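Local structure of uncharacterized protein (Sinorhizobium meliloti, 4DNH) at residues His208-Glu220 / Leu233-Pro247. The protein is of unknown function but is probably an enzyme related to dihydrodipicolinate synthases, built on a TIM barrel. Numbering follows the deposited sequence.
Sequences HMAAMKTCLDVLE and LLSKEKEIVMRRQLP
Lys-238, whose aliphatic stem packs against His-208 and Met-209, turns its ammonium back to Glu-237 in a salt bridge, NZ to OE1 2.8 Å, using the syn lone pair of the carboxylate. The bend at its last torsion (chi4 71°) gives the amine this turn, while CE lies 3.8 Å from CB of His-208, near the plane of the imidazole. The selenium of selenomethionine Met-209 meets the same stem at CG. Leu-233 approaches that imidazole differently, with CD1 over one face and offset toward the rim, 4.1 Å from CG; the ring is also tied through NE2 to Glu-193. Were Lys-238 replaced by an alanine, Glu-237 would probably lose its charged mate and a gap would open beside His-208 and Met-209. No hydrogen bond crosses between the segments at all, this salt bridge lying within 233-247, and the joint is mainly apolar. Met-242 has CG anti to its backbone N (chi1 -155°) and an extended chain beyond, which carries CE among three neighbours of the other helix: SG of Cys-215 at 3.5 Å, CG of Met-212 and CD2 of Leu-216. Met-212 and Met-242, also selenomethionines, run past each other in opposite directions, and CE of Met-212 ends 3.4 Å from OE1 of Gln-245, whose side chain crosses that of Leu-216 at about a right angle, with CB and CD against CD1. CD1 of Leu-246 touches both CD2 of Leu-216 and CD1 of Leu-219, 3.8 Å from each, before Pro-247 closes the row against Glu-220. On the barrel side, Ile-229 of strand 226-232 touches Cys-215, Leu-219 and Met-242. Helices 208-220 and 236-243, running the same way at 29°, follow neighbouring strands 186-191 and 226-232 and pack side by side outside the parallel eight-stranded sheet, as consecutive helices do in a TIM barrel.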
loop_
_atom_site.group_PDB
_atom_site.type_symbol
_atom_site.label_atom_id
_atom_site.label_comp_id
_atom_site.label_asym_id
_atom_site.label_seq_id
_atom_site.Cartn_x
_atom_site.Cartn_y
_atom_site.Cartn_z
ATOM N N HIS A 208 -10.009 16.205 -10.917
ATOM C CA HIS A 208 -9.667 14.801 -11.159
ATOM C C HIS A 208 -10.229 14.214 -12.435
ATOM O O HIS A 208 -9.648 13.291 -13.001
ATOM C CB HIS A 208 -10.036 13.940 -9.951
ATOM C CG HIS A 208 -9.198 14.223 -8.727
ATOM N ND1 HIS A 208 -9.715 14.252 -7.484
ATOM C CD2 HIS A 208 -7.834 14.499 -8.590
ATOM C CE1 HIS A 208 -8.736 14.521 -6.592
ATOM N NE2 HIS A 208 -7.586 14.674 -7.272
HETATM N N MSE A 209 -11.352 14.747 -12.905
HETATM C CA MSE A 209 -12.005 14.250 -14.126
HETATM C C MSE A 209 -11.273 14.695 -15.362
HETATM O O MSE A 209 -11.324 14.030 -16.398
HETATM C CB MSE A 209 -13.461 14.726 -14.216
HETATM C CG MSE A 209 -14.407 13.998 -13.253
HETATM SE SE MSE A 209 -14.235 12.024 -13.334
HETATM C CE MSE A 209 -15.036 11.724 -15.117
ATOM N N ALA A 210 -10.594 15.829 -15.265
ATOM C CA ALA A 210 -9.860 16.379 -16.391
ATOM C C ALA A 210 -8.428 15.856 -16.396
ATOM O O ALA A 210 -7.858 15.609 -17.448
ATOM C CB ALA A 210 -9.895 17.903 -16.353
ATOM N N ALA A 211 -7.858 15.684 -15.208
ATOM C CA ALA A 211 -6.566 15.024 -15.046
ATOM C C ALA A 211 -6.601 13.573 -15.574
ATOM O O ALA A 211 -5.635 13.101 -16.178
ATOM C CB ALA A 211 -6.135 15.068 -13.590
HETATM N N MSE A 212 -7.724 12.889 -15.354
HETATM C CA MSE A 212 -7.964 11.557 -15.903
HETATM C C MSE A 212 -7.715 11.496 -17.390
HETATM O O MSE A 212 -7.057 10.571 -17.866
HETATM C CB MSE A 212 -9.407 11.179 -15.611
HETATM C CG MSE A 212 -9.506 9.711 -15.226
HETATM SE SE MSE A 212 -11.364 9.053 -15.329
HETATM C CE MSE A 212 -11.830 9.616 -17.162
ATOM N N LYS A 213 -8.226 12.484 -18.129
ATOM C CA LYS A 213 -8.054 12.592 -19.591
ATOM C C LYS A 213 -6.582 12.533 -20.017
ATOM O O LYS A 213 -6.220 11.787 -20.924
ATOM C CB LYS A 213 -8.689 13.899 -20.092
ATOM C CG LYS A 213 -8.934 13.993 -21.594
ATOM C CD LYS A 213 -9.043 15.452 -22.026
ATOM C CE LYS A 213 -10.354 15.756 -22.748
ATOM N NZ LYS A 213 -10.482 15.106 -24.086
ATOM N N THR A 214 -5.747 13.328 -19.352
ATOM C CA THR A 214 -4.318 13.377 -19.624
ATOM C C THR A 214 -3.679 12.035 -19.300
ATOM O O THR A 214 -2.795 11.571 -20.023
ATOM C CB THR A 214 -3.625 14.456 -18.770
ATOM O OG1 THR A 214 -4.431 15.636 -18.740
ATOM C CG2 THR A 214 -2.255 14.808 -19.328
ATOM N N CYS A 215 -4.132 11.424 -18.208
ATOM C CA CYS A 215 -3.592 10.158 -17.731
ATOM C C CYS A 215 -3.907 9.029 -18.708
ATOM O O CYS A 215 -3.019 8.247 -19.072
ATOM C CB CYS A 215 -4.156 9.832 -16.355
ATOM S SG CYS A 215 -3.446 8.342 -15.641
ATOM N N LEU A 216 -5.169 8.967 -19.132
ATOM C CA LEU A 216 -5.612 8.028 -20.149
ATOM C C LEU A 216 -4.811 8.166 -21.445
ATOM O O LEU A 216 -4.414 7.162 -22.037
ATOM C CB LEU A 216 -7.117 8.181 -20.420
ATOM C CG LEU A 216 -8.070 7.577 -19.378
ATOM C CD1 LEU A 216 -9.523 7.861 -19.718
ATOM C CD2 LEU A 216 -7.846 6.073 -19.217
ATOM N N ASP A 217 -4.562 9.408 -21.862
ATOM C CA ASP A 217 -3.805 9.695 -23.087
ATOM C C ASP A 217 -2.387 9.093 -23.067
ATOM O O ASP A 217 -1.925 8.547 -24.071
ATOM C CB ASP A 217 -3.760 11.211 -23.360
ATOM C CG ASP A 217 -5.059 11.747 -23.975
ATOM O OD1 ASP A 217 -5.933 10.950 -24.392
ATOM O OD2 ASP A 217 -5.206 12.984 -24.059
ATOM N N VAL A 218 -1.714 9.185 -21.920
ATOM C CA VAL A 218 -0.389 8.588 -21.732
ATOM C C VAL A 218 -0.423 7.066 -21.909
ATOM O O VAL A 218 0.390 6.512 -22.652
ATOM C CB VAL A 218 0.199 8.933 -20.344
ATOM C CG1 VAL A 218 1.532 8.237 -20.150
ATOM C CG2 VAL A 218 0.356 10.440 -20.174
ATOM N N LEU A 219 -1.374 6.408 -21.238
ATOM C CA LEU A 219 -1.549 4.949 -21.312
ATOM C C LEU A 219 -1.871 4.459 -22.723
ATOM O O LEU A 219 -1.404 3.390 -23.123
ATOM C CB LEU A 219 -2.651 4.470 -20.366
ATOM C CG LEU A 219 -2.800 5.076 -18.971
ATOM C CD1 LEU A 219 -4.088 4.589 -18.326
ATOM C CD2 LEU A 219 -1.607 4.752 -18.088
ATOM N N GLU A 220 -2.683 5.220 -23.465
ATOM C CA GLU A 220 -2.919 4.915 -24.880
ATOM C C GLU A 220 -1.596 4.985 -25.647
ATOM O O GLU A 220 -1.225 4.035 -26.342
ATOM C CB GLU A 220 -3.962 5.856 -25.496
ATOM C CG GLU A 220 -5.408 5.400 -25.328
ATOM C CD GLU A 220 -6.433 6.457 -25.734
ATOM O OE1 GLU A 220 -6.116 7.327 -26.578
ATOM O OE2 GLU A 220 -7.571 6.419 -25.212
ATOM N N LEU A 233 -7.168 7.546 -5.216
ATOM C CA LEU A 233 -7.930 8.776 -5.064
ATOM C C LEU A 233 -9.083 8.585 -4.096
ATOM O O LEU A 233 -9.769 9.540 -3.745
ATOM C CB LEU A 233 -8.511 9.188 -6.410
ATOM C CG LEU A 233 -7.580 9.530 -7.560
ATOM C CD1 LEU A 233 -8.415 10.183 -8.648
ATOM C CD2 LEU A 233 -6.476 10.471 -7.105
ATOM N N LEU A 234 -9.311 7.338 -3.698
ATOM C CA LEU A 234 -10.448 6.944 -2.855
ATOM C C LEU A 234 -11.801 7.500 -3.334
ATOM O O LEU A 234 -12.668 7.855 -2.533
ATOM C CB LEU A 234 -10.187 7.288 -1.387
ATOM C CG LEU A 234 -8.919 6.777 -0.702
ATOM C CD1 LEU A 234 -9.046 7.023 0.788
ATOM C CD2 LEU A 234 -8.655 5.297 -0.971
ATOM N N SER A 235 -11.952 7.578 -4.654
ATOM C CA SER A 235 -13.185 8.004 -5.297
ATOM C C SER A 235 -13.597 6.832 -6.171
ATOM O O SER A 235 -13.125 6.684 -7.297
ATOM C CB SER A 235 -12.936 9.256 -6.146
ATOM O OG SER A 235 -14.091 10.090 -6.232
ATOM N N LYS A 236 -14.461 5.982 -5.625
ATOM C CA LYS A 236 -14.887 4.742 -6.272
ATOM C C LYS A 236 -15.537 4.947 -7.664
ATOM O O LYS A 236 -15.283 4.169 -8.596
ATOM C CB LYS A 236 -15.781 3.953 -5.307
ATOM C CG LYS A 236 -16.824 3.060 -5.940
ATOM C CD LYS A 236 -17.926 2.775 -4.942
ATOM C CE LYS A 236 -19.283 2.904 -5.610
ATOM N NZ LYS A 236 -20.396 2.630 -4.661
ATOM N N GLU A 237 -16.346 5.996 -7.819
ATOM C CA GLU A 237 -16.917 6.292 -9.138
ATOM C C GLU A 237 -15.841 6.639 -10.166
ATOM O O GLU A 237 -16.002 6.353 -11.351
ATOM C CB GLU A 237 -18.026 7.366 -9.103
ATOM C CG GLU A 237 -17.855 8.460 -8.059
ATOM C CD GLU A 237 -16.933 9.601 -8.477
ATOM O OE1 GLU A 237 -15.863 9.755 -7.849
ATOM O OE2 GLU A 237 -17.276 10.354 -9.414
ATOM N N LYS A 238 -14.745 7.235 -9.713
ATOM C CA LYS A 238 -13.700 7.653 -10.631
ATOM C C LYS A 238 -12.922 6.462 -11.193
ATOM O O LYS A 238 -12.500 6.494 -12.354
ATOM C CB LYS A 238 -12.783 8.701 -10.000
ATOM C CG LYS A 238 -13.329 10.124 -10.116
ATOM C CD LYS A 238 -12.567 11.115 -9.246
ATOM C CE LYS A 238 -13.352 12.401 -9.051
ATOM N NZ LYS A 238 -14.542 12.205 -8.176
ATOM N N GLU A 239 -12.784 5.408 -10.385
ATOM C CA GLU A 239 -12.125 4.177 -10.803
ATOM C C GLU A 239 -12.960 3.399 -11.841
ATOM O O GLU A 239 -12.433 2.941 -12.868
ATOM C CB GLU A 239 -11.802 3.289 -9.587
ATOM C CG GLU A 239 -10.898 2.117 -9.916
ATOM C CD GLU A 239 -10.507 1.253 -8.718
ATOM O OE1 GLU A 239 -10.378 1.779 -7.589
ATOM O OE2 GLU A 239 -10.302 0.031 -8.914
ATOM N N ILE A 240 -14.252 3.252 -11.561
ATOM C CA ILE A 240 -15.159 2.498 -12.416
ATOM C C ILE A 240 -15.205 3.143 -13.791
ATOM O O ILE A 240 -15.110 2.447 -14.807
ATOM C CB ILE A 240 -16.566 2.365 -11.789
ATOM C CG1 ILE A 240 -16.488 1.437 -10.556
ATOM C CG2 ILE A 240 -17.570 1.847 -12.808
ATOM C CD1 ILE A 240 -17.752 1.331 -9.727
ATOM N N VAL A 241 -15.294 4.473 -13.813
ATOM C CA VAL A 241 -15.307 5.222 -15.072
ATOM C C VAL A 241 -13.990 5.071 -15.828
ATOM O O VAL A 241 -13.967 5.106 -17.059
ATOM C CB VAL A 241 -15.678 6.717 -14.870
ATOM C CG1 VAL A 241 -15.457 7.533 -16.142
ATOM C CG2 VAL A 241 -17.125 6.853 -14.405
HETATM N N MSE A 242 -12.901 4.864 -15.104
HETATM C CA MSE A 242 -11.598 4.818 -15.747
HETATM C C MSE A 242 -11.255 3.455 -16.255
HETATM O O MSE A 242 -10.686 3.325 -17.340
HETATM C CB MSE A 242 -10.522 5.310 -14.805
HETATM C CG MSE A 242 -9.385 5.824 -15.668
HETATM SE SE MSE A 242 -7.905 6.215 -14.452
HETATM C CE MSE A 242 -6.773 7.163 -15.757
ATOM N N ARG A 243 -11.609 2.426 -15.493
ATOM C CA ARG A 243 -11.304 1.052 -15.891
ATOM C C ARG A 243 -12.060 0.579 -17.147
ATOM O O ARG A 243 -11.700 -0.435 -17.747
ATOM C CB ARG A 243 -11.506 0.088 -14.721
ATOM C CG ARG A 243 -12.943 -0.105 -14.286
ATOM C CD ARG A 243 -13.012 -1.152 -13.195
ATOM N NE ARG A 243 -14.387 -1.353 -12.768
ATOM C CZ ARG A 243 -14.765 -2.015 -11.674
ATOM N NH1 ARG A 243 -13.869 -2.562 -10.863
ATOM N NH2 ARG A 243 -16.059 -2.118 -11.389
ATOM N N ARG A 244 -13.092 1.325 -17.536
ATOM C CA ARG A 244 -13.895 1.028 -18.733
ATOM C C ARG A 244 -13.307 1.663 -19.998
ATOM O O ARG A 244 -13.572 1.201 -21.114
ATOM C CB ARG A 244 -15.353 1.458 -18.527
ATOM C CG ARG A 244 -16.089 0.630 -17.474
ATOM C CD ARG A 244 -17.394 1.283 -17.004
ATOM N NE ARG A 244 -18.078 0.442 -16.016
ATOM C CZ ARG A 244 -19.342 0.583 -15.625
ATOM N NH1 ARG A 244 -20.115 1.536 -16.132
ATOM N NH2 ARG A 244 -19.841 -0.249 -14.725
ATOM N N GLN A 245 -12.494 2.702 -19.808
ATOM C CA GLN A 245 -11.846 3.422 -20.904
ATOM C C GLN A 245 -10.403 2.973 -21.128
ATOM O O GLN A 245 -9.728 3.481 -22.021
ATOM C CB GLN A 245 -11.860 4.930 -20.642
ATOM C CG GLN A 245 -13.230 5.517 -20.371
ATOM C CD GLN A 245 -13.246 7.024 -20.516
ATOM O OE1 GLN A 245 -13.466 7.751 -19.547
ATOM N NE2 GLN A 245 -12.996 7.504 -21.731
ATOM N N LEU A 246 -9.940 2.035 -20.304
ATOM C CA LEU A 246 -8.582 1.477 -20.382
ATOM C C LEU A 246 -8.316 0.649 -21.660
ATOM O O LEU A 246 -9.159 -0.157 -22.055
ATOM C CB LEU A 246 -8.318 0.623 -19.132
ATOM C CG LEU A 246 -7.358 1.064 -18.009
ATOM C CD1 LEU A 246 -7.290 2.565 -17.773
ATOM C CD2 LEU A 246 -7.699 0.336 -16.716
ATOM N N PRO A 247 -7.136 0.835 -22.298
ATOM C CA PRO A 247 -6.743 0.065 -23.502
ATOM C C PRO A 247 -6.594 -1.433 -23.252
ATOM O O PRO A 247 -6.355 -1.848 -22.123
ATOM C CB PRO A 247 -5.365 0.641 -23.866
ATOM C CG PRO A 247 -5.253 1.935 -23.125
ATOM C CD PRO A 247 -6.080 1.779 -21.882
#